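Local coordinates for protein carbohydrate deacetylase Agd3 (Neosartorya fumigata, PDB 6NWZ) that probably removes acetyl groups from the fungal exopolysaccharide galactosaminogalactan, a deacetylation required for biofilm formation, at residues L250-D255 / S568-W573; A493-Y498 / L524-A529; A529-H534 / D541-H546; Q579-V582 / P588-T591. All coordinates share one frame; numbering follows the deposited sequence.

How the interactions relate
All four contacts fall in the deacetylase region. Interaction 1 joins strand 252-257, early in the region, to the start of helix 569-584 and so closes a loop of more than 300 residues. Nested inside it, in series, are interaction 2, where the segment after strand 487-492 meets helix 520-536, and interaction 3, where that helix, through the next turn, packs on strand 542-546; A529 belongs to both. Interaction 4 follows, folding the chain after helix 569-584 back on that helix. Strands 252-257 and 542-546 are neighbours in one sheet, so interactions 1 and 3 reach the same sheet and share a zinc ion, while W573 bonds to E527, linking interactions 1 and 2.

Interaction 1 (L250-D255 / S568-W573); sequences LNTQID and SIFQAW. With ZN (zinc ion), chain M.
T252 OG1, hydrogen-bonded to Y298 OH, lies at the edge of the F570 ring, 3.5 Å from F570 CZ. With chi1 at 62° that hydroxyl occupies the position between the backbone N and the carbonyl carbon, which leaves CG2 beside the N, 4.3 Å from W573 CZ3 in an oblique approach. Two residues further along the strand, I254 sets its CD1 over one face of the same phenyl ring in a CH-pi contact, 4.0 Å from the F570 centroid and 23° off the normal, displaced toward CE1. Strand 252-255 and helix 569-573 run almost antiparallel, their axes 11.6 Å apart; the helix lies against the mixed sheet of the deacetylase domain, running back along this strand, and F545 of the adjacent strand 542-546 touches both T252 and I254. A capping box starts the helix: Q571 N donates to S568 OG at 3.0 Å, and S568 N and OG both donate to Q571 OE1. At the other end of the strand segment, D255 OD2 binds zinc at 2.4 Å, with H546 as a second ligand, while D255 OD1 is in a salt bridge with R491.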
loop_
_atom_site.group_PDB
_atom_site.type_symbol
_atom_site.label_atom_id
_atom_site.label_comp_id
_atom_site.label_asym_id
_atom_site.label_seq_id
_atom_site.Cartn_x
_atom_site.Cartn_y
_atom_site.Cartn_z
ATOM N N LEU A 250 -5.448 4.575 2.843
ATOM C CA LEU A 250 -5.495 4.047 4.204
ATOM C C LEU A 250 -6.902 3.506 4.451
ATOM O O LEU A 250 -7.788 4.229 4.914
ATOM C CB LEU A 250 -5.113 5.109 5.220
ATOM C CG LEU A 250 -5.069 4.626 6.667
ATOM C CD1 LEU A 250 -4.059 3.493 6.823
ATOM C CD2 LEU A 250 -4.758 5.785 7.605
ATOM N N ASN A 251 -7.102 2.227 4.142
ATOM C CA ASN A 251 -8.378 1.550 4.332
ATOM C C ASN A 251 -8.264 0.611 5.525
ATOM O O ASN A 251 -7.442 -0.311 5.514
ATOM C CB ASN A 251 -8.777 0.774 3.079
ATOM C CG ASN A 251 -8.863 1.657 1.853
ATOM O OD1 ASN A 251 -8.913 2.882 1.959
ATOM N ND2 ASN A 251 -8.889 1.037 0.678
ATOM N N THR A 252 -9.090 0.842 6.546
ATOM C CA THR A 252 -9.071 0.051 7.774
ATOM C C THR A 252 -10.438 -0.597 7.956
ATOM O O THR A 252 -11.415 0.085 8.287
ATOM C CB THR A 252 -8.704 0.918 8.978
ATOM O OG1 THR A 252 -9.694 1.937 9.161
ATOM C CG2 THR A 252 -7.359 1.583 8.754
ATOM N N GLN A 253 -10.506 -1.910 7.751
ATOM C CA GLN A 253 -11.764 -2.645 7.775
ATOM C C GLN A 253 -11.979 -3.308 9.128
ATOM O O GLN A 253 -11.051 -3.890 9.699
ATOM C CB GLN A 253 -11.792 -3.700 6.674
ATOM C CG GLN A 253 -11.863 -3.114 5.287
ATOM C CD GLN A 253 -11.904 -4.181 4.226
ATOM O OE1 GLN A 253 -11.307 -5.246 4.379
ATOM N NE2 GLN A 253 -12.619 -3.910 3.144
ATOM N N ILE A 254 -13.210 -3.225 9.631
ATOM C CA ILE A 254 -13.581 -3.763 10.937
ATOM C C ILE A 254 -14.518 -4.940 10.696
ATOM O O ILE A 254 -15.697 -4.751 10.373
ATOM C CB ILE A 254 -14.243 -2.709 11.830
ATOM C CG1 ILE A 254 -13.399 -1.435 11.882
ATOM C CG2 ILE A 254 -14.464 -3.272 13.226
ATOM C CD1 ILE A 254 -12.003 -1.648 12.401
ATOM N N ASP A 255 -14.004 -6.155 10.870
ATOM C CA ASP A 255 -14.801 -7.354 10.667
ATOM C C ASP A 255 -15.645 -7.659 11.902
ATOM O O ASP A 255 -15.407 -7.136 12.995
ATOM C CB ASP A 255 -13.905 -8.555 10.352
ATOM C CG ASP A 255 -13.118 -8.395 9.057
ATOM O OD1 ASP A 255 -13.302 -7.385 8.342
ATOM O OD2 ASP A 255 -12.308 -9.296 8.755
ATOM N N SER A 568 -8.849 2.977 22.044
ATOM C CA SER A 568 -8.928 1.553 21.748
ATOM C C SER A 568 -7.619 1.088 21.112
ATOM O O SER A 568 -6.799 1.894 20.662
ATOM C CB SER A 568 -10.095 1.257 20.808
ATOM O OG SER A 568 -9.852 1.794 19.517
ATOM N N ILE A 569 -7.425 -0.233 21.073
ATOM C CA ILE A 569 -6.223 -0.756 20.429
ATOM C C ILE A 569 -6.246 -0.449 18.937
ATOM O O ILE A 569 -5.190 -0.285 18.312
ATOM C CB ILE A 569 -6.061 -2.265 20.697
ATOM C CG1 ILE A 569 -7.309 -3.035 20.272
ATOM C CG2 ILE A 569 -5.752 -2.520 22.162
ATOM C CD1 ILE A 569 -7.207 -4.524 20.528
ATOM N N PHE A 570 -7.436 -0.349 18.342
ATOM C CA PHE A 570 -7.533 0.053 16.944
ATOM C C PHE A 570 -7.119 1.508 16.764
ATOM O O PHE A 570 -6.317 1.830 15.880
ATOM C CB PHE A 570 -8.955 -0.172 16.429
ATOM C CG PHE A 570 -9.231 0.499 15.118
ATOM C CD1 PHE A 570 -8.768 -0.050 13.934
ATOM C CD2 PHE A 570 -9.946 1.684 15.067
ATOM C CE1 PHE A 570 -9.016 0.570 12.724
ATOM C CE2 PHE A 570 -10.200 2.307 13.860
ATOM C CZ PHE A 570 -9.734 1.752 12.689
ATOM N N GLN A 571 -7.655 2.405 17.595
ATOM C CA GLN A 571 -7.283 3.813 17.495
ATOM C C GLN A 571 -5.794 4.016 17.756
ATOM O O GLN A 571 -5.138 4.804 17.063
ATOM C CB GLN A 571 -8.119 4.641 18.466
ATOM C CG GLN A 571 -9.599 4.657 18.126
ATOM C CD GLN A 571 -10.445 5.184 19.264
ATOM O OE1 GLN A 571 -10.771 4.451 20.199
ATOM N NE2 GLN A 571 -10.803 6.460 19.196
ATOM N N ALA A 572 -5.238 3.309 18.744
ATOM C CA ALA A 572 -3.812 3.441 19.031
ATOM C C ALA A 572 -2.960 3.046 17.834
ATOM O O ALA A 572 -1.884 3.618 17.619
ATOM C CB ALA A 572 -3.434 2.594 20.247
ATOM N N TRP A 573 -3.415 2.069 17.051
ATOM C CA TRP A 573 -2.679 1.684 15.854
ATOM C C TRP A 573 -2.762 2.778 14.798
ATOM O O TRP A 573 -1.742 3.183 14.227
ATOM C CB TRP A 573 -3.215 0.353 15.318
ATOM C CG TRP A 573 -2.470 -0.176 14.115
ATOM C CD1 TRP A 573 -1.421 -1.050 14.121
ATOM C CD2 TRP A 573 -2.725 0.133 12.737
ATOM N NE1 TRP A 573 -1.006 -1.303 12.836
ATOM C CE2 TRP A 573 -1.790 -0.589 11.968
ATOM C CE3 TRP A 573 -3.650 0.950 12.080
ATOM C CZ2 TRP A 573 -1.753 -0.519 10.575
ATOM C CZ3 TRP A 573 -3.614 1.016 10.695
ATOM C CH2 TRP A 573 -2.670 0.287 9.958
HETATM ZN ZN ZN M . -11.655 -11.366 9.878
#

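Interaction 2 (A493-Y498 / L524-A529); sequences ATRIYY and LAVEKA
R495 and E527 meet through a single carboxylate oxygen that takes two bonds from the arginine. R495 N donates to E527 OE2 at 2.9 Å, and R495 NH1 reaches the same oxygen at 2.6 Å as part of a salt bridge. The two donors arrive from opposite faces of the carboxylate plane, each well out of it, and the guanidinium and carboxylate planes are turned 59° apart. On the arginine side the oxygen lies near the guanidinium plane, at its edge. The glutamate chain is bent at chi2 (-67°), which brings its carboxylate back toward the loop segment 493-498, and the R495 chain, extended from CG to NE, runs past OE2 so that the methylenes also lie against it.

This buried part is the compact side of the contact. There the other oxygen, E527 OE1, rests 3.7 Å from T494 CB and accepts a hydrogen bond from W573 NE1 on helix 569-584. Toward solvent the packing changes character: R495 and V526 are both partly exposed, and they touch by a methyl laid over a face, V526 CG2 coming to 3.4 Å from R495 CZ, offset toward the rim of the guanidinium. W510 of helix 503-513 and L523 also lie against the arginine side chain.

Because OE2 is held from both faces and OE1 by the indole, the carboxylate is probably held against rotation, and the charge of this buried glutamate is probably offset by R495 as the loop is bound to helix 520-536.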
loop_
_atom_site.group_PDB
_atom_site.type_symbol
_atom_site.label_atom_id
_atom_site.label_comp_id
_atom_site.label_asym_id
_atom_site.label_seq_id
_atom_site.Cartn_x
_atom_site.Cartn_y
_atom_site.Cartn_z
ATOM N N ALA A 493 -2.492 -8.006 7.548
ATOM C CA ALA A 493 -2.830 -8.357 8.918
ATOM C C ALA A 493 -1.905 -7.615 9.871
ATOM O O ALA A 493 -0.773 -7.270 9.523
ATOM C CB ALA A 493 -2.720 -9.864 9.149
ATOM N N THR A 494 -2.398 -7.364 11.078
ATOM C CA THR A 494 -1.651 -6.625 12.083
ATOM C C THR A 494 -1.582 -7.445 13.363
ATOM O O THR A 494 -2.291 -8.442 13.530
ATOM C CB THR A 494 -2.290 -5.259 12.365
ATOM O OG1 THR A 494 -3.591 -5.455 12.935
ATOM C CG2 THR A 494 -2.430 -4.466 11.080
ATOM N N ARG A 495 -0.714 -7.007 14.275
ATOM C CA ARG A 495 -0.621 -7.596 15.606
ATOM C C ARG A 495 -1.747 -7.147 16.528
ATOM O O ARG A 495 -1.757 -7.530 17.706
ATOM C CB ARG A 495 0.740 -7.265 16.228
ATOM C CG ARG A 495 1.898 -7.952 15.522
ATOM C CD ARG A 495 3.226 -7.279 15.811
ATOM N NE ARG A 495 4.303 -7.856 15.010
ATOM C CZ ARG A 495 4.611 -7.465 13.777
ATOM N NH1 ARG A 495 3.925 -6.488 13.196
ATOM N NH2 ARG A 495 5.606 -8.048 13.124
ATOM N N ILE A 496 -2.680 -6.335 16.031
ATOM C CA ILE A 496 -3.936 -6.080 16.724
ATOM C C ILE A 496 -4.863 -7.238 16.379
ATOM O O ILE A 496 -5.532 -7.225 15.340
ATOM C CB ILE A 496 -4.543 -4.724 16.323
ATOM C CG1 ILE A 496 -3.498 -3.612 16.443
ATOM C CG2 ILE A 496 -5.753 -4.407 17.180
ATOM C CD1 ILE A 496 -2.927 -3.448 17.836
ATOM N N TYR A 497 -4.895 -8.251 17.240
ATOM C CA TYR A 497 -5.472 -9.537 16.875
ATOM C C TYR A 497 -6.997 -9.520 16.968
ATOM O O TYR A 497 -7.603 -8.712 17.679
ATOM C CB TYR A 497 -4.894 -10.643 17.755
ATOM C CG TYR A 497 -3.401 -10.823 17.583
ATOM C CD1 TYR A 497 -2.877 -11.338 16.402
ATOM C CD2 TYR A 497 -2.515 -10.466 18.593
ATOM C CE1 TYR A 497 -1.513 -11.503 16.232
ATOM C CE2 TYR A 497 -1.145 -10.628 18.432
ATOM C CZ TYR A 497 -0.652 -11.148 17.248
ATOM O OH TYR A 497 0.705 -11.315 17.068
ATOM N N TYR A 498 -7.614 -10.456 16.242
ATOM C CA TYR A 498 -9.059 -10.436 16.038
ATOM C C TYR A 498 -9.832 -10.678 17.326
ATOM O O TYR A 498 -10.989 -10.258 17.439
ATOM C CB TYR A 498 -9.453 -11.492 15.008
ATOM C CG TYR A 498 -9.650 -12.877 15.591
ATOM C CD1 TYR A 498 -8.561 -13.682 15.911
ATOM C CD2 TYR A 498 -10.925 -13.378 15.829
ATOM C CE1 TYR A 498 -8.739 -14.953 16.446
ATOM C CE2 TYR A 498 -11.113 -14.644 16.363
ATOM C CZ TYR A 498 -10.017 -15.426 16.669
ATOM O OH TYR A 498 -10.202 -16.683 17.199
ATOM N N LEU A 524 3.397 -1.478 18.961
ATOM C CA LEU A 524 3.080 -0.381 18.056
ATOM C C LEU A 524 4.312 0.089 17.290
ATOM O O LEU A 524 4.194 0.538 16.142
ATOM C CB LEU A 524 2.457 0.774 18.841
ATOM C CG LEU A 524 1.062 0.535 19.426
ATOM C CD1 LEU A 524 0.674 1.665 20.370
ATOM C CD2 LEU A 524 0.023 0.379 18.317
ATOM N N ALA A 525 5.497 -0.012 17.897
ATOM C CA ALA A 525 6.715 0.410 17.212
ATOM C C ALA A 525 6.998 -0.470 16.000
ATOM O O ALA A 525 7.320 0.035 14.917
ATOM C CB ALA A 525 7.899 0.397 18.176
ATOM N N VAL A 526 6.881 -1.794 16.158
ATOM C CA VAL A 526 7.121 -2.674 15.017
ATOM C C VAL A 526 5.994 -2.542 13.998
ATOM O O VAL A 526 6.224 -2.672 12.790
ATOM C CB VAL A 526 7.324 -4.138 15.472
ATOM C CG1 VAL A 526 8.003 -4.189 16.826
ATOM C CG2 VAL A 526 6.018 -4.902 15.505
ATOM N N GLU A 527 4.771 -2.256 14.452
ATOM C CA GLU A 527 3.690 -1.996 13.509
ATOM C C GLU A 527 3.929 -0.709 12.734
ATOM O O GLU A 527 3.570 -0.619 11.555
ATOM C CB GLU A 527 2.350 -1.930 14.241
ATOM C CG GLU A 527 1.817 -3.282 14.659
ATOM C CD GLU A 527 1.421 -4.140 13.473
ATOM O OE1 GLU A 527 0.954 -3.580 12.456
ATOM O OE2 GLU A 527 1.578 -5.376 13.561
ATOM N N LYS A 528 4.537 0.287 13.381
ATOM C CA LYS A 528 4.853 1.542 12.708
ATOM C C LYS A 528 5.829 1.317 11.560
ATOM O O LYS A 528 5.630 1.820 10.448
ATOM C CB LYS A 528 5.420 2.537 13.724
ATOM C CG LYS A 528 5.768 3.900 13.152
ATOM C CD LYS A 528 6.041 4.916 14.257
ATOM C CE LYS A 528 7.215 4.509 15.128
ATOM N NZ LYS A 528 7.490 5.538 16.168
ATOM N N ALA A 529 6.895 0.554 11.811
ATOM C CA ALA A 529 7.889 0.319 10.769
ATOM C C ALA A 529 7.302 -0.490 9.625
ATOM O O ALA A 529 7.509 -0.166 8.448
ATOM C CB ALA A 529 9.104 -0.394 11.358
#

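Interaction 3 (A529-H534 / D541-H546); sequences ADTMRH and DGYMFH. With ZN (zinc ion), chain I; ZN (zinc ion), chain M.
A zinc-binding turn of helix 520-536 packs here on Y543 of strand 542-546, a member of the deacetylase-domain sheet. The tyrosine comes in with its hydroxyl end foremost, against carbon atoms of the helix: Y543 OH is 3.3 Å from T531 CG2 and 3.3 Å from H534 CB. The T531 methyl approaches the tyrosine ring obliquely, while the hydroxyl oxygen lies near the plane of the H534 imidazole, at its edge. T531 places CG2 anti to its backbone N, and this points the methyl at Y543; its OG1 sits beside the N and is hydrogen-bonded to the carbonyl oxygen of E527, one turn back. The rings of W492 and W573 also meet the Y543 ring, and W492 stacks on H534.

On the same turn, D530 OD2 binds a zinc ion at 1.9 Å and H534 NE2 binds it at 2.4 Å. The aspartate gets there with CG anti to the backbone N (chi1 -176°). D530 OD1 accepts a bond of 3.2 Å from R533 NH2 in a salt bridge, which uses the other carboxylate oxygen and probably helps fix its rotation. At the far end of the strand, H546 NE2 is 2.3 Å from a second zinc ion, shared with D255. Ligands spaced four residues apart, on one face of a helix, are a common way of building a metal site from a single helical turn, as D530 and H534 do.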
loop_
_atom_site.group_PDB
_atom_site.type_symbol
_atom_site.label_atom_id
_atom_site.label_comp_id
_atom_site.label_asym_id
_atom_site.label_seq_id
_atom_site.Cartn_x
_atom_site.Cartn_y
_atom_site.Cartn_z
ATOM N N ALA A 529 6.895 0.554 11.811
ATOM C CA ALA A 529 7.889 0.319 10.769
ATOM C C ALA A 529 7.302 -0.490 9.625
ATOM O O ALA A 529 7.509 -0.166 8.448
ATOM C CB ALA A 529 9.104 -0.394 11.358
ATOM N N ASP A 530 6.553 -1.541 9.952
ATOM C CA ASP A 530 6.039 -2.429 8.921
ATOM C C ASP A 530 4.989 -1.736 8.059
ATOM O O ASP A 530 4.953 -1.933 6.838
ATOM C CB ASP A 530 5.474 -3.687 9.571
ATOM C CG ASP A 530 5.017 -4.691 8.560
ATOM O OD1 ASP A 530 5.875 -5.211 7.817
ATOM O OD2 ASP A 530 3.799 -4.949 8.501
ATOM N N THR A 531 4.136 -0.910 8.668
ATOM C CA THR A 531 3.098 -0.237 7.895
ATOM C C THR A 531 3.665 0.896 7.048
ATOM O O THR A 531 3.154 1.164 5.954
ATOM C CB THR A 531 2.009 0.291 8.826
ATOM O OG1 THR A 531 1.589 -0.760 9.705
ATOM C CG2 THR A 531 0.811 0.778 8.019
ATOM N N MET A 532 4.709 1.578 7.528
ATOM C CA MET A 532 5.373 2.572 6.690
ATOM C C MET A 532 5.989 1.925 5.456
ATOM O O MET A 532 5.976 2.508 4.366
ATOM C CB MET A 532 6.440 3.316 7.491
ATOM C CG MET A 532 5.894 4.238 8.573
ATOM S SD MET A 532 4.721 5.461 7.968
ATOM C CE MET A 532 3.159 4.746 8.484
ATOM N N ARG A 533 6.533 0.715 5.607
ATOM C CA ARG A 533 7.076 0.003 4.456
ATOM C C ARG A 533 5.998 -0.259 3.413
ATOM O O ARG A 533 6.253 -0.164 2.207
ATOM C CB ARG A 533 7.717 -1.306 4.914
ATOM C CG ARG A 533 8.274 -2.146 3.791
ATOM C CD ARG A 533 9.003 -3.367 4.326
ATOM N NE ARG A 533 8.121 -4.350 4.956
ATOM C CZ ARG A 533 7.521 -5.341 4.298
ATOM N NH1 ARG A 533 7.691 -5.470 2.987
ATOM N NH2 ARG A 533 6.744 -6.200 4.947
ATOM N N HIS A 534 4.782 -0.585 3.859
ATOM C CA HIS A 534 3.674 -0.790 2.931
ATOM C C HIS A 534 3.235 0.524 2.298
ATOM O O HIS A 534 3.120 0.628 1.071
ATOM C CB HIS A 534 2.497 -1.445 3.656
ATOM C CG HIS A 534 2.822 -2.773 4.263
ATOM N ND1 HIS A 534 3.717 -3.653 3.694
ATOM C CD2 HIS A 534 2.372 -3.372 5.390
ATOM C CE1 HIS A 534 3.802 -4.738 4.442
ATOM N NE2 HIS A 534 2.996 -4.592 5.477
ATOM N N ASP A 541 -3.142 -1.976 -0.492
ATOM C CA ASP A 541 -3.877 -2.986 0.257
ATOM C C ASP A 541 -4.461 -2.383 1.527
ATOM O O ASP A 541 -3.863 -1.506 2.158
ATOM C CB ASP A 541 -2.970 -4.163 0.630
ATOM C CG ASP A 541 -1.933 -4.470 -0.431
ATOM O OD1 ASP A 541 -1.790 -3.669 -1.379
ATOM O OD2 ASP A 541 -1.256 -5.515 -0.312
ATOM N N GLY A 542 -5.644 -2.862 1.904
ATOM C CA GLY A 542 -6.259 -2.459 3.148
ATOM C C GLY A 542 -5.686 -3.215 4.329
ATOM O O GLY A 542 -4.755 -4.014 4.209
ATOM N N TYR A 543 -6.268 -2.957 5.500
ATOM C CA TYR A 543 -5.786 -3.528 6.750
ATOM C C TYR A 543 -6.937 -4.177 7.508
ATOM O O TYR A 543 -8.064 -3.674 7.507
ATOM C CB TYR A 543 -5.087 -2.453 7.610
ATOM C CG TYR A 543 -3.797 -1.959 6.984
ATOM C CD1 TYR A 543 -3.813 -0.997 5.981
ATOM C CD2 TYR A 543 -2.563 -2.473 7.377
ATOM C CE1 TYR A 543 -2.640 -0.552 5.390
ATOM C CE2 TYR A 543 -1.382 -2.031 6.790
ATOM C CZ TYR A 543 -1.429 -1.071 5.797
ATOM O OH TYR A 543 -0.268 -0.621 5.204
ATOM N N MET A 544 -6.636 -5.299 8.156
ATOM C CA MET A 544 -7.634 -6.152 8.785
ATOM C C MET A 544 -7.733 -5.852 10.277
ATOM O O MET A 544 -6.733 -5.943 11.001
ATOM C CB MET A 544 -7.277 -7.620 8.566
ATOM C CG MET A 544 -8.155 -8.589 9.327
ATOM S SD MET A 544 -7.262 -10.102 9.721
ATOM C CE MET A 544 -6.060 -9.476 10.891
ATOM N N PHE A 545 -8.941 -5.518 10.735
ATOM C CA PHE A 545 -9.239 -5.374 12.156
ATOM C C PHE A 545 -10.591 -6.021 12.440
ATOM O O PHE A 545 -11.293 -6.470 11.528
ATOM C CB PHE A 545 -9.230 -3.903 12.596
ATOM C CG PHE A 545 -7.910 -3.211 12.376
ATOM C CD1 PHE A 545 -6.857 -3.396 13.259
ATOM C CD2 PHE A 545 -7.721 -2.380 11.282
ATOM C CE1 PHE A 545 -5.638 -2.762 13.057
ATOM C CE2 PHE A 545 -6.505 -1.744 11.074
ATOM C CZ PHE A 545 -5.462 -1.936 11.963
ATOM N N HIS A 546 -10.953 -6.072 13.722
ATOM C CA HIS A 546 -12.174 -6.747 14.145
ATOM C C HIS A 546 -12.886 -5.923 15.209
ATOM O O HIS A 546 -12.302 -5.028 15.825
ATOM C CB HIS A 546 -11.870 -8.161 14.654
ATOM C CG HIS A 546 -11.386 -9.082 13.578
ATOM N ND1 HIS A 546 -10.135 -8.966 13.008
ATOM C CD2 HIS A 546 -11.995 -10.112 12.945
ATOM C CE1 HIS A 546 -9.989 -9.894 12.079
ATOM N NE2 HIS A 546 -11.103 -10.603 12.021
HETATM ZN ZN ZN I . 2.407 -5.812 7.446
HETATM ZN ZN ZN M . -11.655 -11.366 9.878
#

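Interaction 4 (Q579-V582 / P588-T591); sequences QEFV and PLVT
F581 and L589 carry most of this apolar contact, with P588 adding a small part at one side. L589 lays its CD2 methyl over one face of the F581 ring, 3.6 Å from the centroid and 17° off the ring normal, a CH-pi contact close to face-on. The nearest ring atom is F581 CE2, which lies 3.5 Å from L589 CD2. On the same side of the ring plane, L589 CG stands just beyond the ring edge, 3.6 Å from F581 CE2, and L589 CD1 lies outside the rim, 3.8 Å from F581 CD2. Only the CD2 methyl of the leucine is therefore over the face; its CG and CD1 pass beyond the CD2-CE2 side of the ring, and the two side chains slide past each other in opposite directions.

The phenylalanine holds CG anti to the backbone N (chi1 -179°), which carries the ring away from the helix toward the segment 588-591. P588 takes part through its backbone, its carbonyl oxygen coming 4.2 Å from F581 CE2 in an oblique approach, while its CB is directed away from the helix segment.

Set in the fold, the contact packs the chain back against helix 569-584 just after that helix ends and before helix 594-607 begins. M532 of helix 520-536 touches F581 as well, joining the two helices. The segment 588-591 is held along its backbone by hydrogen bonds of L589 and T591 to S297, shortly before strand 300-304, and T591 OG1 bonds to L250 O, just ahead of strand 252-257.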
loop_
_atom_site.group_PDB
_atom_site.type_symbol
_atom_site.label_atom_id
_atom_site.label_comp_id
_atom_site.label_asym_id
_atom_site.label_seq_id
_atom_site.Cartn_x
_atom_site.Cartn_y
_atom_site.Cartn_z
ATOM N N GLN A 579 0.413 9.447 12.472
ATOM C CA GLN A 579 1.362 10.452 12.937
ATOM C C GLN A 579 2.748 10.235 12.339
ATOM O O GLN A 579 3.445 11.203 12.010
ATOM C CB GLN A 579 1.422 10.450 14.464
ATOM C CG GLN A 579 0.122 10.900 15.113
ATOM C CD GLN A 579 0.212 10.967 16.621
ATOM O OE1 GLN A 579 1.252 11.317 17.179
ATOM N NE2 GLN A 579 -0.881 10.626 17.292
ATOM N N GLU A 580 3.165 8.980 12.183
ATOM C CA GLU A 580 4.470 8.723 11.585
ATOM C C GLU A 580 4.472 9.063 10.101
ATOM O O GLU A 580 5.434 9.651 9.593
ATOM C CB GLU A 580 4.871 7.266 11.796
ATOM C CG GLU A 580 6.270 6.955 11.293
ATOM C CD GLU A 580 7.357 7.628 12.112
ATOM O OE1 GLU A 580 7.062 8.164 13.204
ATOM O OE2 GLU A 580 8.518 7.615 11.661
ATOM N N PHE A 581 3.410 8.688 9.388
ATOM C CA PHE A 581 3.298 9.042 7.978
ATOM C C PHE A 581 3.390 10.552 7.785
ATOM O O PHE A 581 4.103 11.032 6.896
ATOM C CB PHE A 581 1.982 8.493 7.423
ATOM C CG PHE A 581 1.753 8.782 5.968
ATOM C CD1 PHE A 581 2.221 7.915 4.994
ATOM C CD2 PHE A 581 1.036 9.904 5.575
ATOM C CE1 PHE A 581 1.998 8.172 3.649
ATOM C CE2 PHE A 581 0.812 10.169 4.235
ATOM C CZ PHE A 581 1.293 9.299 3.272
ATOM N N VAL A 582 2.693 11.316 8.630
ATOM C CA VAL A 582 2.705 12.769 8.499
ATOM C C VAL A 582 4.062 13.341 8.901
ATOM O O VAL A 582 4.478 14.391 8.395
ATOM C CB VAL A 582 1.546 13.375 9.315
ATOM C CG1 VAL A 582 1.703 14.871 9.446
ATOM C CG2 VAL A 582 0.213 13.055 8.648
ATOM N N PRO A 588 -1.319 13.375 0.954
ATOM C CA PRO A 588 -2.633 13.075 1.528
ATOM C C PRO A 588 -2.772 11.595 1.848
ATOM O O PRO A 588 -2.087 10.735 1.288
ATOM C CB PRO A 588 -3.613 13.494 0.424
ATOM C CG PRO A 588 -2.822 14.388 -0.485
ATOM C CD PRO A 588 -1.420 13.872 -0.426
ATOM N N LEU A 589 -3.671 11.308 2.786
ATOM C CA LEU A 589 -4.154 9.957 3.040
ATOM C C LEU A 589 -5.617 9.916 2.625
ATOM O O LEU A 589 -6.440 10.659 3.172
ATOM C CB LEU A 589 -4.001 9.567 4.509
ATOM C CG LEU A 589 -2.585 9.342 5.043
ATOM C CD1 LEU A 589 -2.595 9.240 6.559
ATOM C CD2 LEU A 589 -1.984 8.090 4.437
ATOM N N VAL A 590 -5.939 9.066 1.656
ATOM C CA VAL A 590 -7.283 9.003 1.098
ATOM C C VAL A 590 -7.850 7.615 1.349
ATOM O O VAL A 590 -7.267 6.613 0.920
ATOM C CB VAL A 590 -7.292 9.335 -0.400
ATOM C CG1 VAL A 590 -8.698 9.265 -0.922
ATOM C CG2 VAL A 590 -6.707 10.717 -0.628
ATOM N N THR A 591 -8.980 7.558 2.053
ATOM C CA THR A 591 -9.717 6.317 2.248
ATOM C C THR A 591 -10.759 6.182 1.145
ATOM O O THR A 591 -11.466 7.147 0.831
ATOM C CB THR A 591 -10.395 6.283 3.622
ATOM O OG1 THR A 591 -9.408 6.337 4.658
ATOM C CG2 THR A 591 -11.215 5.015 3.790
#